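Local coordinates for alpha-11 giardin (Giardia intestinalis, PDB 2II2), which binds calcium as an annexin, probably associates with acidic phospholipids, and may act in the cytoskeleton and in parasite attachment to the intestinal mucosa, at residues A[179-190]-A[222-230]. Residues are numbered along the deposited sequence; the frame is centred on the assembly and turned at random.
Sequences VRLIITSTADEY and LCIAHYYNL
Asn229 meets both Ile182 and Tyr190 where helix 216-230 of this all-helical annexin fold packs against the corner between helices 175-184 and 187-201. Its ND2 donates to Ile182 O at 2.9 Å, nearly straight (N-H...O 168°), with the acceptor in the amide plane. Ser185 N reaches the same oxygen from the opposite face of the carbonyl plane, so two donors hold this one carbonyl oxygen. ND2 also lies 3.4 Å above the Tyr190 ring, over its centre, with the amide turned 67° from the ring, while Asn229 CB presses on Tyr190 CD2 at 3.3 Å. With CG anti to the backbone N (chi1 -161°), Tyr190 extends across Asn229 to His226, where OH and ND1 share a 2.7 Å hydrogen bond near the imidazole plane. Earlier along both segments, Ile182 is a knob in the hole formed by Leu222, Ala225, His226 and Asn229, its CG2 3.8 Å from Ala225 CB. In the next shell, Thr186 OG1 accepts from Glu189 N at 3.1 Å, an N-cap of helix 187-201, and Arg153 NH2 is hydrogen-bonded to Ser185 OG. Between the segments, one water donates to Ala187 O and Asn229 O, both 2.6 Å from the water oxygen.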
ATOM      1  N   VAL A 179      -0.132  10.534  16.280  1.00  7.83           N
ATOM      2  CA  VAL A 179      -0.021  10.601  14.845  1.00  7.21           C
ATOM      3  C   VAL A 179       0.933  11.734  14.461  1.00  7.39           C
ATOM      4  O   VAL A 179       1.822  11.554  13.610  1.00  7.70           O
ATOM      5  CB  VAL A 179      -1.404  10.795  14.189  1.00  7.20           C
ATOM      6  CG1 VAL A 179      -1.230  11.077  12.706  1.00  9.06           C
ATOM      7  CG2 VAL A 179      -2.233   9.557  14.387  1.00  7.43           C
ATOM      8  N   ARG A 180       0.771  12.917  15.057  1.00  7.20           N
ATOM      9  CA  ARG A 180       1.621  14.043  14.710  1.00  8.00           C
ATOM     10  C   ARG A 180       3.072  13.704  14.968  1.00  8.01           C
ATOM     11  O   ARG A 180       3.930  13.996  14.119  1.00  8.24           O
ATOM     12  CB  ARG A 180       1.212  15.265  15.507  1.00  9.78           C
ATOM     13  CG  ARG A 180       1.991  16.490  15.199  1.00 13.24           C
ATOM     14  CD  ARG A 180       1.374  17.670  15.933  1.00 15.45           C
ATOM     15  NE  ARG A 180      -0.050  17.837  15.628  1.00 18.72           N
ATOM     16  CZ  ARG A 180      -0.522  18.460  14.548  1.00 19.86           C
ATOM     17  NH1 ARG A 180       0.297  18.971  13.632  1.00 22.77           N
ATOM     18  NH2 ARG A 180      -1.827  18.561  14.370  1.00 19.18           N
ATOM     19  N   LEU A 181       3.346  13.101  16.137  1.00  7.71           N
ATOM     20  CA  LEU A 181       4.738  12.734  16.448  1.00  7.89           C
ATOM     21  C   LEU A 181       5.351  11.856  15.369  1.00  8.16           C
ATOM     22  O   LEU A 181       6.443  12.157  14.841  1.00  8.52           O
ATOM     23  CB  LEU A 181       4.819  12.082  17.817  1.00  8.48           C
ATOM     24  CG  LEU A 181       6.204  11.798  18.418  1.00  9.05           C
ATOM     25  CD1 LEU A 181       6.063  11.649  19.914  1.00 10.54           C
ATOM     26  CD2 LEU A 181       6.850  10.540  17.835  1.00 10.13           C
ATOM     27  N   ILE A 182       4.625  10.801  15.016  1.00  7.84           N
ATOM     28  CA  ILE A 182       5.165   9.852  14.044  1.00  7.77           C
ATOM     29  C   ILE A 182       5.301  10.481  12.652  1.00  8.25           C
ATOM     30  O   ILE A 182       6.356  10.400  12.020  1.00  8.36           O
ATOM     31  CB  ILE A 182       4.287   8.601  13.980  1.00  8.01           C
ATOM     32  CG1 ILE A 182       4.332   7.835  15.304  1.00  8.41           C
ATOM     33  CG2 ILE A 182       4.750   7.677  12.879  1.00  7.83           C
ATOM     34  CD1 ILE A 182       3.286   6.753  15.435  1.00 10.35           C
ATOM     35  N   ILE A 183       4.227  11.124  12.190  1.00  7.88           N
ATOM     36  CA  ILE A 183       4.200  11.675  10.834  1.00  9.13           C
ATOM     37  C   ILE A 183       5.205  12.802  10.582  1.00  8.70           C
ATOM     38  O   ILE A 183       5.660  12.973   9.438  1.00 10.50           O
ATOM     39  CB  ILE A 183       2.754  12.163  10.440  1.00  9.39           C
ATOM     40  CG1 ILE A 183       1.774  11.002  10.318  1.00 11.73           C
ATOM     41  CG2 ILE A 183       2.777  13.124   9.228  1.00 13.24           C
ATOM     42  CD1 ILE A 183       1.987  10.160   9.116  1.00 12.65           C
ATOM     43  N   THR A 184       5.548  13.553  11.628  1.00  8.40           N
ATOM     44  CA  THR A 184       6.463  14.675  11.462  1.00  9.04           C
ATOM     45  C   THR A 184       7.898  14.350  11.840  1.00  8.51           C
ATOM     46  O   THR A 184       8.751  15.233  11.779  1.00  9.66           O
ATOM     47  CB  THR A 184       6.022  15.923  12.277  1.00  9.56           C
ATOM     48  OG1 THR A 184       6.068  15.630  13.678  1.00  9.29           O
ATOM     49  CG2 THR A 184       4.621  16.398  11.900  1.00 11.06           C
ATOM     50  N   SER A 185       8.197  13.110  12.210  1.00  8.73           N
ATOM     51  CA  SER A 185       9.566  12.760  12.591  1.00  7.42           C
ATOM     52  C   SER A 185      10.428  12.601  11.378  1.00  8.20           C
ATOM     53  O   SER A 185      10.030  11.954  10.413  1.00 10.17           O
ATOM     54  CB  SER A 185       9.614  11.433  13.360  1.00  8.57           C
ATOM     55  OG  SER A 185       8.960  11.486  14.617  1.00  8.59           O
ATOM     56  N   THR A 186      11.646  13.132  11.458  1.00  9.09           N
ATOM     57  CA  THR A 186      12.633  12.755  10.463  1.00  9.19           C
ATOM     58  C   THR A 186      13.055  11.292  10.665  1.00  9.27           C
ATOM     59  O   THR A 186      12.940  10.750  11.768  1.00  9.55           O
ATOM     60  CB  THR A 186      13.887  13.638  10.529  1.00  9.90           C
ATOM     61  OG1 THR A 186      14.541  13.403  11.780  1.00 11.71           O
ATOM     62  CG2 THR A 186      13.545  15.104  10.372  1.00 10.96           C
ATOM     63  N   ALA A 187      13.583  10.681   9.614  1.00 10.94           N
ATOM     64  CA  ALA A 187      14.056   9.299   9.727  1.00 11.10           C
ATOM     65  C   ALA A 187      15.182   9.192  10.749  1.00 11.25           C
ATOM     66  O   ALA A 187      15.231   8.239  11.524  1.00 11.54           O
ATOM     67  CB  ALA A 187      14.514   8.747   8.379  1.00 12.99           C
ATOM     68  N   ASP A 188      16.093  10.157  10.754  1.00 11.63           N
ATOM     69  CA  ASP A 188      17.221  10.083  11.677  1.00 12.27           C
ATOM     70  C   ASP A 188      16.749  10.133  13.122  1.00 11.99           C
ATOM     71  O   ASP A 188      17.166   9.317  13.950  1.00 12.75           O
ATOM     72  CB  ASP A 188      18.232  11.204  11.407  1.00 14.27           C
ATOM     73  CG  ASP A 188      19.091  10.970  10.169  1.00 18.32           C
ATOM     74  OD1 ASP A 188      18.995   9.918   9.515  1.00 20.42           O
ATOM     75  OD2 ASP A 188      19.885  11.874   9.857  1.00 22.43           O
ATOM     76  N   GLU A 189      15.910  11.116  13.451  1.00 10.28           N
ATOM     77  CA  GLU A 189      15.425  11.197  14.817  1.00  8.92           C
ATOM     78  C   GLU A 189      14.529  10.017  15.176  1.00  8.83           C
ATOM     79  O   GLU A 189      14.593   9.514  16.294  1.00  9.48           O
ATOM     80  CB  GLU A 189      14.664  12.488  15.057  1.00  8.24           C
ATOM     81  CG  GLU A 189      15.603  13.669  15.186  1.00  9.88           C
ATOM     82  CD  GLU A 189      14.976  14.934  15.793  1.00  9.55           C
ATOM     83  OE1 GLU A 189      13.718  15.010  15.875  1.00  9.57           O
ATOM     84  OE2 GLU A 189      15.766  15.871  16.129  1.00 10.30           O
ATOM     85  N   TYR A 190      13.688   9.568  14.237  1.00  7.99           N
ATOM     86  CA  TYR A 190      12.798   8.480  14.568  1.00  7.35           C
ATOM     87  C   TYR A 190      13.520   7.159  14.877  1.00  8.54           C
ATOM     88  O   TYR A 190      13.081   6.403  15.740  1.00  7.93           O
ATOM     89  CB  TYR A 190      11.750   8.227  13.458  1.00  7.37           C
ATOM     90  CG  TYR A 190      10.591   7.436  13.989  1.00  7.41           C
ATOM     91  CD1 TYR A 190       9.636   8.049  14.793  1.00  8.32           C
ATOM     92  CD2 TYR A 190      10.469   6.076  13.741  1.00  7.72           C
ATOM     93  CE1 TYR A 190       8.556   7.334  15.320  1.00  7.19           C
ATOM     94  CE2 TYR A 190       9.394   5.336  14.243  1.00  7.74           C
ATOM     95  CZ  TYR A 190       8.431   5.973  15.057  1.00  7.10           C
ATOM     96  OH  TYR A 190       7.348   5.277  15.577  1.00  7.99           O
ATOM     97  N   LEU A 222      -1.260   3.066  12.106  1.00  6.69           N
ATOM     98  CA  LEU A 222      -0.183   3.587  12.939  1.00  6.38           C
ATOM     99  C   LEU A 222       1.082   2.784  12.747  1.00  6.05           C
ATOM    100  O   LEU A 222       2.166   3.337  12.699  1.00  6.68           O
ATOM    101  CB  LEU A 222      -0.592   3.573  14.427  1.00  7.39           C
ATOM    102  CG  LEU A 222      -1.571   4.665  14.825  1.00  8.09           C
ATOM    103  CD1 LEU A 222      -2.148   4.324  16.169  1.00  9.35           C
ATOM    104  CD2 LEU A 222      -0.861   6.052  14.858  1.00  9.48           C
ATOM    105  N   CYS A 223       0.965   1.457  12.641  1.00  6.43           N
ATOM    106  CA  CYS A 223       2.164   0.652  12.410  1.00  6.41           C
ATOM    107  C   CYS A 223       2.805   0.953  11.052  1.00  6.11           C
ATOM    108  O   CYS A 223       4.018   0.897  10.922  1.00  6.36           O
ATOM    109  CB  CYS A 223       1.855  -0.837  12.515  1.00  7.14           C
ATOM    110  SG  CYS A 223       1.584  -1.428  14.186  1.00  7.81           S
ATOM    111  N   ILE A 224       1.994   1.219  10.032  1.00  6.68           N
ATOM    112  CA  ILE A 224       2.537   1.553   8.728  1.00  6.80           C
ATOM    113  C   ILE A 224       3.343   2.862   8.807  1.00  6.01           C
ATOM    114  O   ILE A 224       4.465   2.985   8.263  1.00  6.78           O
ATOM    115  CB  ILE A 224       1.439   1.612   7.651  1.00  6.16           C
ATOM    116  CG1 ILE A 224       0.967   0.198   7.325  1.00  6.71           C
ATOM    117  CG2 ILE A 224       1.932   2.317   6.399  1.00  6.78           C
ATOM    118  CD1 ILE A 224      -0.292   0.133   6.485  1.00  8.31           C
ATOM    119  N   ALA A 225       2.748   3.871   9.444  1.00  6.59           N
ATOM    120  CA  ALA A 225       3.441   5.160   9.565  1.00  6.75           C
ATOM    121  C   ALA A 225       4.740   5.033  10.362  1.00  6.87           C
ATOM    122  O   ALA A 225       5.789   5.589   9.990  1.00  7.22           O
ATOM    123  CB  ALA A 225       2.539   6.204  10.158  1.00  7.66           C
ATOM    124  N   HIS A 226       4.674   4.294  11.458  1.00  6.55           N
ATOM    125  CA  HIS A 226       5.847   3.958  12.275  1.00  6.22           C
ATOM    126  C   HIS A 226       6.926   3.288  11.435  1.00  5.76           C
ATOM    127  O   HIS A 226       8.070   3.724  11.403  1.00  7.10           O
ATOM    128  CB  HIS A 226       5.356   3.032  13.405  1.00  6.78           C
ATOM    129  CG  HIS A 226       6.427   2.193  14.021  1.00  7.36           C
ATOM    130  ND1 HIS A 226       7.425   2.715  14.815  1.00  7.48           N
ATOM    131  CD2 HIS A 226       6.661   0.868  13.915  1.00  8.32           C
ATOM    132  CE1 HIS A 226       8.226   1.728  15.176  1.00  8.24           C
ATOM    133  NE2 HIS A 226       7.780   0.601  14.655  1.00  8.05           N
ATOM    134  N   TYR A 227       6.565   2.206  10.757  1.00  6.14           N
ATOM    135  CA  TYR A 227       7.564   1.466   9.995  1.00  6.34           C
ATOM    136  C   TYR A 227       8.120   2.265   8.829  1.00  6.55           C
ATOM    137  O   TYR A 227       9.274   2.081   8.488  1.00  7.70           O
ATOM    138  CB  TYR A 227       7.032   0.098   9.559  1.00  6.42           C
ATOM    139  CG  TYR A 227       7.118  -0.945  10.653  1.00  6.72           C
ATOM    140  CD1 TYR A 227       6.011  -1.673  11.048  1.00  6.72           C
ATOM    141  CD2 TYR A 227       8.336  -1.210  11.285  1.00  7.11           C
ATOM    142  CE1 TYR A 227       6.106  -2.657  12.058  1.00  7.38           C
ATOM    143  CE2 TYR A 227       8.435  -2.185  12.283  1.00  7.29           C
ATOM    144  CZ  TYR A 227       7.323  -2.903  12.664  1.00  6.75           C
ATOM    145  OH  TYR A 227       7.465  -3.879  13.618  1.00  9.17           O
ATOM    146  N   TYR A 228       7.304   3.122   8.212  1.00  6.48           N
ATOM    147  CA  TYR A 228       7.755   3.936   7.090  1.00  7.12           C
ATOM    148  C   TYR A 228       8.956   4.777   7.499  1.00  6.91           C
ATOM    149  O   TYR A 228       9.897   4.943   6.734  1.00  7.49           O
ATOM    150  CB  TYR A 228       6.611   4.827   6.571  1.00  7.93           C
ATOM    151  CG  TYR A 228       7.051   5.564   5.321  1.00  7.67           C
ATOM    152  CD1 TYR A 228       6.916   4.963   4.064  1.00  7.94           C
ATOM    153  CD2 TYR A 228       7.594   6.825   5.390  1.00  8.55           C
ATOM    154  CE1 TYR A 228       7.347   5.606   2.904  1.00  8.02           C
ATOM    155  CE2 TYR A 228       8.036   7.474   4.230  1.00 10.22           C
ATOM    156  CZ  TYR A 228       7.906   6.863   2.987  1.00  9.63           C
ATOM    157  OH  TYR A 228       8.344   7.489   1.839  1.00 10.43           O
ATOM    158  N   ASN A 229       8.885   5.302   8.722  1.00  7.29           N
ATOM    159  CA  ASN A 229       9.980   6.095   9.254  1.00  6.89           C
ATOM    160  C   ASN A 229      11.300   5.316   9.368  1.00  7.88           C
ATOM    161  O   ASN A 229      12.375   5.883   9.250  1.00  9.21           O
ATOM    162  CB  ASN A 229       9.655   6.668  10.606  1.00  7.30           C
ATOM    163  CG  ASN A 229       8.633   7.782  10.557  1.00  8.36           C
ATOM    164  OD1 ASN A 229       8.375   8.354   9.497  1.00 11.13           O
ATOM    165  ND2 ASN A 229       8.053   8.103  11.698  1.00  8.95           N
ATOM    166  N   LEU A 230      11.185   4.039   9.700  1.00  8.12           N
ATOM    167  CA  LEU A 230      12.360   3.170   9.802  1.00  8.25           C
ATOM    168  C   LEU A 230      12.912   2.781   8.423  1.00  8.04           C
ATOM    169  O   LEU A 230      14.130   2.882   8.187  1.00  9.50           O
ATOM    170  CB  LEU A 230      12.033   1.952  10.658  1.00  8.24           C
ATOM    171  CG  LEU A 230      11.679   2.255  12.131  1.00  9.79           C
ATOM    172  CD1 LEU A 230      11.238   0.984  12.874  1.00  9.09           C
ATOM    173  CD2 LEU A 230      12.787   2.971  12.894  1.00 11.67           C
TER
HETATM  174  O   HOH W   1      14.435   5.891  10.896  1.00 21.77           O